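Local atomic coordinates of Alpha/beta hydrolase (Enterobacter asburiae, PDB entry 6KMO), a protein that probably hydrolyses carboxylic ester bonds, as an esterase or lipase of the alpha/beta hydrolase fold. Residues A[185-190]-A[264-269]; A[189-194]-A[249-254]; A[201-206]-A[329-334]; A[247-250]-A[256-259]; A[288-291]-A[296-299]. The protein carries 2 engineered substitutions. All blocks are in the same frame, centred on the assembly; numbering follows the deposited sequence.

Contact 1 (A[185-190]-A[264-269]); sequences MVASVA and KGFPET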
# COMPACT_ATOMS: atom_id res chain seq x y z
N MET A 185 14.11 -1.32 -15.04
CA MET A 185 14.91 -0.20 -15.55
C MET A 185 15.22 0.82 -14.45
O MET A 185 16.31 1.39 -14.42
CB MET A 185 14.18 0.42 -16.74
CG MET A 185 15.00 1.38 -17.61
SD MET A 185 14.19 1.81 -19.24
CE MET A 185 14.40 0.24 -20.10
N VAL A 186 14.28 1.03 -13.51
CA VAL A 186 14.55 1.87 -12.34
C VAL A 186 15.78 1.35 -11.60
O VAL A 186 16.71 2.11 -11.29
CB VAL A 186 13.32 1.89 -11.40
CG1 VAL A 186 13.70 2.43 -10.01
CG2 VAL A 186 12.18 2.71 -12.00
N ALA A 187 15.78 0.06 -11.27
CA ALA A 187 16.92 -0.52 -10.57
C ALA A 187 18.20 -0.42 -11.40
O ALA A 187 19.28 -0.11 -10.86
CB ALA A 187 16.63 -1.98 -10.21
N SER A 188 18.10 -0.65 -12.71
CA SER A 188 19.27 -0.61 -13.57
C SER A 188 19.89 0.78 -13.61
O SER A 188 21.12 0.93 -13.58
CB SER A 188 18.85 -1.05 -14.96
OG SER A 188 19.97 -1.33 -15.76
N VAL A 189 19.05 1.81 -13.68
CA VAL A 189 19.54 3.18 -13.70
C VAL A 189 20.12 3.55 -12.35
O VAL A 189 21.18 4.19 -12.27
CB VAL A 189 18.42 4.14 -14.14
CG1 VAL A 189 18.80 5.61 -13.90
CG2 VAL A 189 18.10 3.92 -15.60
N ALA A 190 19.47 3.15 -11.26
CA ALA A 190 20.00 3.43 -9.94
C ALA A 190 21.37 2.77 -9.73
O ALA A 190 22.27 3.38 -9.14
CB ALA A 190 19.01 2.99 -8.86
N LYS A 264 24.15 -1.84 -1.38
CA LYS A 264 24.34 -0.78 -0.40
C LYS A 264 24.34 0.58 -1.09
O LYS A 264 24.97 0.77 -2.13
CB LYS A 264 25.66 -0.99 0.34
CG LYS A 264 25.89 -0.01 1.48
CD LYS A 264 27.26 -0.22 2.13
CE LYS A 264 27.50 0.80 3.24
NZ LYS A 264 28.48 0.32 4.26
N GLY A 265 23.62 1.54 -0.51
CA GLY A 265 23.54 2.87 -1.07
C GLY A 265 22.48 3.06 -2.15
O GLY A 265 22.35 4.17 -2.67
N PHE A 266 21.73 2.02 -2.49
CA PHE A 266 20.62 2.17 -3.44
C PHE A 266 19.66 3.23 -2.91
O PHE A 266 19.51 3.39 -1.70
CB PHE A 266 19.91 0.81 -3.46
CG PHE A 266 19.02 0.51 -4.66
CD1 PHE A 266 19.54 0.04 -5.85
CD2 PHE A 266 17.63 0.60 -4.53
CE1 PHE A 266 18.71 -0.29 -6.90
CE2 PHE A 266 16.79 0.25 -5.59
CZ PHE A 266 17.33 -0.19 -6.77
N PRO A 267 19.00 3.98 -3.79
CA PRO A 267 18.07 5.01 -3.31
C PRO A 267 16.91 4.44 -2.51
O PRO A 267 16.53 3.28 -2.66
CB PRO A 267 17.57 5.69 -4.59
CG PRO A 267 18.64 5.39 -5.62
CD PRO A 267 19.18 4.03 -5.25
N GLU A 268 16.32 5.28 -1.67
CA GLU A 268 15.09 4.92 -0.98
C GLU A 268 14.07 4.47 -2.01
O GLU A 268 13.94 5.08 -3.08
CB GLU A 268 14.56 6.09 -0.17
CG GLU A 268 15.55 6.56 0.90
CD GLU A 268 14.92 7.27 2.08
OE1 GLU A 268 13.72 7.10 2.36
OE2 GLU A 268 15.67 8.02 2.75
N THR A 269 13.30 3.43 -1.68
CA THR A 269 12.52 2.72 -2.67
C THR A 269 11.15 2.31 -2.14
O THR A 269 11.01 1.91 -0.98
CB THR A 269 13.29 1.47 -3.13
OG1 THR A 269 14.48 1.86 -3.82
CG2 THR A 269 12.50 0.59 -4.05

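Contact 2 (A[189-194]-A[249-254]); sequences VALQAK and NNILAS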
# COMPACT_ATOMS: atom_id res chain seq x y z
N VAL A 189 19.05 1.81 -13.68
CA VAL A 189 19.54 3.18 -13.70
C VAL A 189 20.12 3.55 -12.35
O VAL A 189 21.18 4.19 -12.27
CB VAL A 189 18.42 4.14 -14.14
CG1 VAL A 189 18.80 5.61 -13.90
CG2 VAL A 189 18.10 3.92 -15.60
N ALA A 190 19.47 3.15 -11.26
CA ALA A 190 20.00 3.43 -9.94
C ALA A 190 21.37 2.77 -9.73
O ALA A 190 22.27 3.38 -9.14
CB ALA A 190 19.01 2.99 -8.86
N LEU A 191 21.55 1.55 -10.22
CA LEU A 191 22.83 0.86 -10.05
C LEU A 191 23.91 1.47 -10.94
O LEU A 191 25.07 1.56 -10.53
CB LEU A 191 22.66 -0.63 -10.32
CG LEU A 191 21.87 -1.41 -9.26
CD1 LEU A 191 21.43 -2.76 -9.78
CD2 LEU A 191 22.66 -1.54 -7.97
N GLN A 192 23.56 1.93 -12.14
CA GLN A 192 24.53 2.67 -12.93
C GLN A 192 24.91 3.97 -12.23
O GLN A 192 26.09 4.32 -12.15
CB GLN A 192 23.94 3.00 -14.31
CG GLN A 192 23.85 1.82 -15.25
CD GLN A 192 23.15 2.21 -16.53
OE1 GLN A 192 23.75 2.82 -17.41
NE2 GLN A 192 21.88 1.89 -16.63
N ALA A 193 23.93 4.70 -11.71
CA ALA A 193 24.22 5.95 -11.01
C ALA A 193 25.15 5.72 -9.82
O ALA A 193 26.04 6.54 -9.56
CB ALA A 193 22.93 6.65 -10.60
N LYS A 194 24.97 4.62 -9.10
CA LYS A 194 25.88 4.32 -8.00
C LYS A 194 27.29 4.07 -8.52
O LYS A 194 28.26 4.62 -7.99
CB LYS A 194 25.37 3.14 -7.19
CG LYS A 194 26.30 2.73 -6.05
CD LYS A 194 25.54 2.04 -4.92
CE LYS A 194 24.86 0.76 -5.38
NZ LYS A 194 25.82 -0.24 -5.92
N ASN A 249 23.04 -12.78 -15.82
CA ASN A 249 23.70 -12.78 -14.53
C ASN A 249 24.26 -11.41 -14.16
O ASN A 249 24.91 -11.28 -13.11
CB ASN A 249 24.82 -13.82 -14.52
CG ASN A 249 25.11 -14.34 -13.16
OD1 ASN A 249 24.19 -14.70 -12.40
ND2 ASN A 249 26.39 -14.38 -12.80
N ASN A 250 24.03 -10.40 -14.99
CA ASN A 250 24.48 -9.03 -14.77
C ASN A 250 23.43 -8.32 -13.93
O ASN A 250 22.23 -8.44 -14.22
CB ASN A 250 24.60 -8.40 -16.17
CG ASN A 250 25.13 -6.98 -16.18
OD1 ASN A 250 24.71 -6.12 -15.41
ND2 ASN A 250 26.05 -6.73 -17.10
N ILE A 251 23.86 -7.63 -12.88
CA ILE A 251 22.90 -6.99 -11.96
C ILE A 251 22.08 -5.89 -12.63
O ILE A 251 21.03 -5.50 -12.09
CB ILE A 251 23.58 -6.45 -10.68
CG1 ILE A 251 24.51 -5.27 -10.98
CG2 ILE A 251 24.30 -7.58 -9.97
CD1 ILE A 251 25.09 -4.64 -9.71
N LEU A 252 22.51 -5.38 -13.78
CA LEU A 252 21.75 -4.38 -14.51
C LEU A 252 20.61 -5.00 -15.30
O LEU A 252 19.78 -4.27 -15.86
CB LEU A 252 22.65 -3.59 -15.46
CG LEU A 252 23.82 -2.87 -14.79
CD1 LEU A 252 24.62 -2.09 -15.83
CD2 LEU A 252 23.36 -1.94 -13.67
N ALA A 253 20.56 -6.33 -15.37
CA ALA A 253 19.45 -7.08 -15.96
C ALA A 253 18.67 -7.84 -14.90
O ALA A 253 17.43 -7.79 -14.89
CB ALA A 253 19.96 -8.06 -17.03
N SER A 254 19.36 -8.53 -14.00
CA SER A 254 18.74 -9.31 -12.93
C SER A 254 19.20 -8.75 -11.59
O SER A 254 20.07 -9.34 -10.93
CB SER A 254 19.10 -10.79 -13.02
OG SER A 254 18.56 -11.37 -14.18

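Contact 3 (A[201-206]-A[329-334]); sequences IRYNVM and GAALHE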
# COMPACT_ATOMS: atom_id res chain seq x y z
N ILE A 201 19.55 10.51 -6.63
CA ILE A 201 18.16 10.08 -6.83
C ILE A 201 17.46 10.13 -5.48
O ILE A 201 17.90 9.50 -4.51
CB ILE A 201 18.11 8.65 -7.41
CG1 ILE A 201 18.79 8.57 -8.77
CG2 ILE A 201 16.67 8.13 -7.48
CD1 ILE A 201 18.24 9.45 -9.83
N ARG A 202 16.33 10.84 -5.42
CA ARG A 202 15.57 10.97 -4.19
C ARG A 202 14.79 9.71 -3.86
O ARG A 202 14.65 9.35 -2.68
CB ARG A 202 14.54 12.11 -4.33
CG ARG A 202 15.13 13.50 -4.13
CD ARG A 202 15.55 13.72 -2.68
NE ARG A 202 15.90 15.12 -2.42
CZ ARG A 202 15.02 16.05 -2.08
NH1 ARG A 202 13.74 15.77 -1.95
NH2 ARG A 202 15.43 17.30 -1.86
N TYR A 203 14.22 9.04 -4.86
CA TYR A 203 13.27 7.97 -4.57
C TYR A 203 13.06 7.14 -5.81
O TYR A 203 13.01 7.67 -6.92
CB TYR A 203 11.92 8.55 -4.14
CG TYR A 203 11.06 7.66 -3.28
CD1 TYR A 203 11.52 7.21 -2.06
CD2 TYR A 203 9.76 7.31 -3.66
CE1 TYR A 203 10.72 6.41 -1.25
CE2 TYR A 203 8.97 6.52 -2.86
CZ TYR A 203 9.45 6.06 -1.66
OH TYR A 203 8.64 5.30 -0.84
N ASN A 204 12.92 5.84 -5.62
CA ASN A 204 12.55 4.89 -6.66
C ASN A 204 11.15 4.35 -6.37
O ASN A 204 10.85 4.00 -5.23
CB ASN A 204 13.47 3.68 -6.64
CG ASN A 204 14.87 3.98 -7.03
OD1 ASN A 204 15.14 4.91 -7.80
ND2 ASN A 204 15.79 3.17 -6.54
N VAL A 205 10.33 4.23 -7.41
CA VAL A 205 9.07 3.51 -7.32
C VAL A 205 9.10 2.42 -8.38
O VAL A 205 9.07 2.70 -9.58
CB VAL A 205 7.84 4.42 -7.50
CG1 VAL A 205 6.60 3.56 -7.35
CG2 VAL A 205 7.83 5.55 -6.49
N MET A 206 9.17 1.18 -7.93
CA MET A 206 9.20 0.00 -8.80
C MET A 206 7.82 -0.63 -8.73
O MET A 206 7.45 -1.24 -7.72
CB MET A 206 10.29 -0.97 -8.34
CG MET A 206 11.71 -0.41 -8.43
SD MET A 206 13.09 -1.44 -7.67
CE MET A 206 13.04 -2.90 -8.75
N GLY A 329 1.87 7.98 -5.63
CA GLY A 329 2.12 9.41 -5.81
C GLY A 329 2.38 10.13 -4.50
O GLY A 329 3.25 11.01 -4.44
N ALA A 330 1.67 9.76 -3.44
CA ALA A 330 1.87 10.40 -2.15
C ALA A 330 3.26 10.11 -1.61
O ALA A 330 3.92 10.99 -1.05
CB ALA A 330 0.79 9.94 -1.16
N ALA A 331 3.73 8.87 -1.76
CA ALA A 331 5.07 8.53 -1.31
C ALA A 331 6.11 9.31 -2.11
O ALA A 331 7.08 9.84 -1.54
CB ALA A 331 5.29 7.02 -1.45
N LEU A 332 5.91 9.42 -3.42
CA LEU A 332 6.86 10.16 -4.24
C LEU A 332 6.87 11.63 -3.86
O LEU A 332 7.94 12.25 -3.78
CB LEU A 332 6.48 9.97 -5.70
CG LEU A 332 7.47 10.48 -6.73
CD1 LEU A 332 8.86 9.91 -6.54
CD2 LEU A 332 6.94 10.13 -8.11
N HIS A 333 5.70 12.22 -3.64
CA HIS A 333 5.63 13.61 -3.22
C HIS A 333 6.44 13.85 -1.96
O HIS A 333 7.20 14.83 -1.87
CB HIS A 333 4.18 14.02 -2.97
CG HIS A 333 4.04 15.42 -2.48
ND1 HIS A 333 3.89 16.49 -3.33
CD2 HIS A 333 4.03 15.93 -1.22
CE1 HIS A 333 3.80 17.61 -2.62
NE2 HIS A 333 3.89 17.30 -1.34
N GLU A 334 6.31 12.96 -0.97
CA GLU A 334 7.01 13.17 0.28
C GLU A 334 8.52 13.16 0.08
O GLU A 334 9.24 13.86 0.80
CB GLU A 334 6.59 12.09 1.28
CG GLU A 334 7.42 12.00 2.53
CD GLU A 334 7.25 13.19 3.47
OE1 GLU A 334 6.31 14.00 3.30
OE2 GLU A 334 8.08 13.27 4.40

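Contact 4 (A[247-250]-A[256-259]); sequences DRNN and LRAS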
# COMPACT_ATOMS: atom_id res chain seq x y z
N ASP A 247 24.68 -11.85 -19.62
CA ASP A 247 23.82 -10.69 -19.44
C ASP A 247 22.77 -10.96 -18.36
O ASP A 247 22.45 -10.08 -17.55
CB ASP A 247 23.10 -10.32 -20.74
CG ASP A 247 24.00 -9.72 -21.81
OD1 ASP A 247 25.15 -9.32 -21.51
OD2 ASP A 247 23.51 -9.63 -22.95
N ARG A 248 22.19 -12.15 -18.37
CA ARG A 248 21.17 -12.47 -17.38
C ARG A 248 21.73 -12.56 -15.98
O ARG A 248 20.98 -12.41 -15.02
CB ARG A 248 20.44 -13.74 -17.80
CG ARG A 248 19.59 -13.52 -19.02
CD ARG A 248 18.91 -14.79 -19.52
NE ARG A 248 18.16 -14.55 -20.74
CZ ARG A 248 17.06 -15.19 -21.12
NH1 ARG A 248 16.54 -16.16 -20.37
NH2 ARG A 248 16.48 -14.86 -22.25
N ASN A 249 23.04 -12.78 -15.82
CA ASN A 249 23.70 -12.78 -14.53
C ASN A 249 24.26 -11.41 -14.16
O ASN A 249 24.91 -11.28 -13.11
CB ASN A 249 24.82 -13.82 -14.52
CG ASN A 249 25.11 -14.34 -13.16
OD1 ASN A 249 24.19 -14.70 -12.40
ND2 ASN A 249 26.39 -14.38 -12.80
N ASN A 250 24.03 -10.40 -14.99
CA ASN A 250 24.48 -9.03 -14.77
C ASN A 250 23.43 -8.32 -13.93
O ASN A 250 22.23 -8.44 -14.22
CB ASN A 250 24.60 -8.40 -16.17
CG ASN A 250 25.13 -6.98 -16.18
OD1 ASN A 250 24.71 -6.12 -15.41
ND2 ASN A 250 26.05 -6.73 -17.10
N LEU A 256 17.97 -8.80 -8.75
CA LEU A 256 17.82 -9.72 -7.63
C LEU A 256 19.09 -10.49 -7.33
O LEU A 256 19.27 -10.94 -6.20
CB LEU A 256 16.68 -10.70 -7.91
CG LEU A 256 16.28 -11.60 -6.73
CD1 LEU A 256 15.70 -10.77 -5.61
CD2 LEU A 256 15.28 -12.65 -7.20
N ARG A 257 19.98 -10.65 -8.31
CA ARG A 257 21.21 -11.40 -8.12
C ARG A 257 22.32 -10.57 -7.49
O ARG A 257 23.40 -11.11 -7.21
CB ARG A 257 21.67 -11.98 -9.46
CG ARG A 257 20.66 -12.90 -10.10
CD ARG A 257 21.20 -13.57 -11.34
NE ARG A 257 20.14 -14.16 -12.14
CZ ARG A 257 20.32 -14.94 -13.19
NH1 ARG A 257 21.55 -15.31 -13.55
NH2 ARG A 257 19.27 -15.34 -13.89
N ALA A 258 22.09 -9.30 -7.22
CA ALA A 258 23.09 -8.46 -6.60
C ALA A 258 23.32 -8.87 -5.16
O ALA A 258 22.39 -9.27 -4.45
CB ALA A 258 22.65 -7.00 -6.64
N SER A 259 24.57 -8.76 -4.72
CA SER A 259 24.88 -9.01 -3.33
C SER A 259 24.48 -7.82 -2.47
O SER A 259 24.18 -6.73 -2.95
CB SER A 259 26.38 -9.23 -3.17
OG SER A 259 27.04 -8.01 -3.46

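Contact 5 (A[288-291]-A[296-299]); sequences RKLD and PVTV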
# COMPACT_ATOMS: atom_id res chain seq x y z
N ARG A 288 13.35 -7.35 0.15
CA ARG A 288 14.03 -7.86 1.33
C ARG A 288 15.53 -7.72 1.22
O ARG A 288 16.21 -7.40 2.21
CB ARG A 288 13.64 -9.32 1.59
CG ARG A 288 12.14 -9.59 1.67
CD ARG A 288 11.86 -10.96 2.24
NE ARG A 288 10.54 -11.45 1.88
CZ ARG A 288 9.43 -11.25 2.55
NH1 ARG A 288 9.42 -10.55 3.69
NH2 ARG A 288 8.30 -11.76 2.05
N LYS A 289 16.08 -7.94 0.02
CA LYS A 289 17.51 -7.76 -0.18
C LYS A 289 17.92 -6.31 0.02
O LYS A 289 18.99 -6.03 0.60
CB LYS A 289 17.92 -8.28 -1.56
CG LYS A 289 17.84 -9.80 -1.66
CD LYS A 289 18.45 -10.35 -2.94
CE LYS A 289 19.98 -10.26 -2.90
NZ LYS A 289 20.73 -11.27 -3.77
N LEU A 290 17.12 -5.37 -0.48
CA LEU A 290 17.42 -3.96 -0.28
C LEU A 290 17.46 -3.64 1.20
O LEU A 290 18.39 -2.98 1.69
CB LEU A 290 16.39 -3.10 -1.01
CG LEU A 290 16.44 -3.06 -2.53
CD1 LEU A 290 15.31 -2.19 -3.04
CD2 LEU A 290 17.76 -2.51 -3.03
N ASP A 291 16.47 -4.12 1.95
CA ASP A 291 16.44 -3.80 3.37
C ASP A 291 17.64 -4.39 4.10
O ASP A 291 18.21 -3.75 4.99
CB ASP A 291 15.14 -4.32 3.98
CG ASP A 291 15.03 -4.02 5.45
OD1 ASP A 291 14.71 -2.87 5.81
OD2 ASP A 291 15.24 -4.96 6.26
N PRO A 296 16.46 2.18 2.84
CA PRO A 296 15.07 2.40 3.24
C PRO A 296 14.13 1.95 2.13
O PRO A 296 14.17 2.47 1.01
CB PRO A 296 15.00 3.92 3.49
CG PRO A 296 16.46 4.32 3.71
CD PRO A 296 17.21 3.45 2.75
N VAL A 297 13.31 0.96 2.43
CA VAL A 297 12.46 0.34 1.41
C VAL A 297 11.12 -0.07 2.02
O VAL A 297 11.05 -0.62 3.13
CB VAL A 297 13.17 -0.83 0.71
CG1 VAL A 297 13.59 -1.89 1.71
CG2 VAL A 297 12.27 -1.43 -0.35
N THR A 298 10.05 0.19 1.26
CA THR A 298 8.69 -0.21 1.59
C THR A 298 8.23 -1.16 0.50
O THR A 298 8.41 -0.86 -0.68
CB THR A 298 7.77 1.01 1.61
OG1 THR A 298 8.23 1.95 2.60
CG2 THR A 298 6.35 0.63 1.93
N VAL A 299 7.65 -2.29 0.90
CA VAL A 299 7.10 -3.26 -0.05
C VAL A 299 5.63 -3.45 0.26
O VAL A 299 5.28 -3.88 1.37
CB VAL A 299 7.83 -4.61 0.01
CG1 VAL A 299 7.22 -5.59 -0.98
CG2 VAL A 299 9.33 -4.43 -0.29
O HOH W 1 13.30 -0.56 5.06

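Contact 1 (A[185-190]-A[264-269])
Ala187 and Ala190, on the same side of helix 181-195, meet the ring of Phe266. The backbones are nearest at Ala190 and Phe266, where the CA atoms are 6.6 Å apart. The CB of Phe266 does not itself point at the helix. The ring gets there because its CG stands anti to the backbone N (chi1 -160°), which swings CE1 and CZ inward. Phe266 CZ lies 3.8 Å from Ala187 CA and 3.9 Å from Ala187 CB. Both Ala187 carbons sit near the ring plane, so this is an edge contact and not a stack.

Helix 181-195 follows strand 174-179. The turn between them is consistent with the nucleophile elbow (GxSxG) of this fold, at Gly178, Ser180 and Gly182. The loop 264-269 leads into strand 269-274 of the same sheet.

Ala190 meets the ring obliquely, with CB 3.8 Å from Phe266 CE1. The same methyl group of Ala190 is 3.8 Å from Pro267 CD, so two neighbouring side chains of the loop share it. No hydrogen bond crosses between the segments. Within the loop, Thr269 OG1 donates to Pro267 O at 2.8 Å, coming from above the carbonyl plane, 38° out of it. Thr269 OG1 is also hydrogen-bonded to Asn204 ND2 of strand 203-207. The side chains of Phe266 and Pro267 both pack on Asn204 as well.

Contact 2 (A[189-194]-A[249-254])
Leu191 and Leu252 are the facing pair, with CA atoms 7.0 Å apart. Leu191 lies on a regular turn of helix 181-195. Leu252 lies in a compact loop that follows helix 245-248. Asn250 shapes this loop twice. Its backbone O accepts from both Ala253 N and Ser254 N. Asn250 OD1 accepts from Leu252 N at 2.8 Å, in the carbonyl plane and on a lone pair, with an N-H...O angle of 159°.

No hydrogen bond crosses between the segments. The side chains meet through their carbons, and Leu191 CD1 also lies against a backbone carbonyl, 3.6 Å from Ile251 O. Leu191 CB is 3.7 Å from Leu252 CD2. Leu191 CD1 is 4.1 Å from Ile251 CD1. The side chains of Leu191 and Ile251 cross at about a right angle. Leu252 has CG anti to its carbonyl carbon (chi1 -58°). Both of its methyl groups thereby reach the helix, and Leu252 CD1 rests 4.0 Å from Gln192 CG. Across this contact Gln192 touches with its aliphatic part; its NE2 bonds to Ile150 O.

Phe13 of the second subunit packs on Leu252 and Asn250. Nearby, Ser188 OG is hydrogen-bonded to Leu252 O, a polar tie beside the apolar patch.

The bond from Leu252 N to Asn250 OD1 makes an Asx turn. This turn presents Ile251 and Leu252 to the helix that follows the probable nucleophile elbow of the alpha/beta hydrolase fold.

Contact 3 (A[201-206]-A[329-334])
Ala331 and Leu332 are the residues of helix 329-334 that meet strand 203-206. Ala331 comes first. Ala331 CB is 3.8 Å from Tyr203 OH and 4.0 Å from Tyr203 CE2, so the methyl group lies against the outer part of the phenol. The backbone O of Ala331 stands over one face of the same ring.

Leu332 follows, modelled in two conformers. In the one described here CG is anti to the backbone N (chi1 -171°), and CD1 reaches the strand although CB does not point at it. Leu332 CD1 lies at the edge of the Tyr203 ring, near its plane, 4.0 Å from Tyr203 CD2. Leu332 CD1 also touches Val205 CG2, more loosely, at 4.5 Å. These CD1 contacts hold for this conformer and are less certain for the other. Past Leu332 the helix turns His333 away from the strand.

The helix runs nearly antiparallel to the strand, at 167°, with the axes 9.0 Å apart. Tyr203 also stacks on the ring of His335, and Val323 of the second subunit packs on both Tyr203 and Ala331. Strand 203-207 lies in the sheet between the parallel strands 174-179 and 269-274. Helix 319-335 packs on one face of it, and helix 181-195 packs against Asn204 and Met206 on the other.

Contact 4 (A[247-250]-A[256-259])
Arg257 meets Asn249 and the backbone of Arg248 with its flat guanidinium group. This is the tight part of the contact. Arg257 NH1 donates to Asn249 OD1 at 2.9 Å, with an N-H...O angle of 162°. The oxygen lies at the guanidinium edge, in its plane. The amide itself is turned, and the two planes are 58° apart. Asn249 OD1 is in position because CG is anti to the backbone N (chi1 -153°), which brings the amide nearer to Arg257.

Arg248 O uses the guanidinium differently. Arg248 O stands over the centre of one face, 3.2 Å from Arg257 CZ. It makes no hydrogen bond to Arg257 from there, but the positive charge below probably favours it. Ser254 OG is hydrogen-bonded to the same carbonyl. Arg257 NE forms a salt bridge with Asp212, which helps fix the guanidinium.

The contact bridges the connection from helix 245-248 to helix 260-263, in the part of the alpha/beta hydrolase chain that leads to strand 269-274. Asn250 N still bonds back to Asp247 O, at 3.0 Å. At the far end Ser259 is the N-cap of helix 260-263.

Towards Arg257 the Arg248 side chain is loose. Arg248 CB is 4.4 Å from Arg257 NH2, and the end of the side chain leads away. That end is held elsewhere: NE binds Thr242 O and NH2 pairs with Asp239. Asn249 ND2 faces the second subunit and donates to Ala16 O there.

Contact 5 (A[288-291]-A[296-299])
Val297 meets helix 288-291 with both methyl groups, and its chi1 of 58° sets them. CG1 lies between the backbone N and the carbonyl carbon, while CG2 is anti to the N. Asp291 has its own CG anti to the backbone N (chi1 -179°), which turns OD1 to the water at Val297 N. The contact belongs to the beta-alpha-beta unit of strand 269-274, helix 280-292 and strand 297-302. It lies where the chain turns back from the helix into the outermost strand of the sheet within this chain.

CG1 of Val297 is 3.7 Å from both Asp291 N and Asp291 CB, so it lies close against the helix backbone. Leu290 is set less tightly, with CB 4.1 Å from Val297 CG1 and CD1 4.1 Å from Val297 CG2. The two side chains cross at about a right angle. Leu290 also packs on Phe266 and Thr269.

The carboxylate of Asp291 is shared. Its OD2 accepts from Ala30 N of the second subunit, while its OD1 turns to the water. That water sits between helix and strand: it lies 2.8 Å from Asp291 OD1, to which it probably donates, and accepts from Val297 N at 3.0 Å.

Contacts 1 and 2 use overlapping parts of helix 181-195, with centres about 8 Å apart. This helix follows the probable nucleophile elbow at Ser180, so both pack loops against an element next to the likely active site. Contact 1 is joined to contact 3 through the sheet, where Glu268 O and Asn204 N are 2.8 Å apart. On its other side it is joined to contact 5, with Thr269 O 3.0 Å from Thr298 N. Contacts 2 and 4 share Asn249 and Asn250. Contacts 4 and 5 have centres about 17 Å apart, yet Leu256 O is 2.9 Å from Lys289 NZ. Contacts 2 to 5 also touch the second subunit.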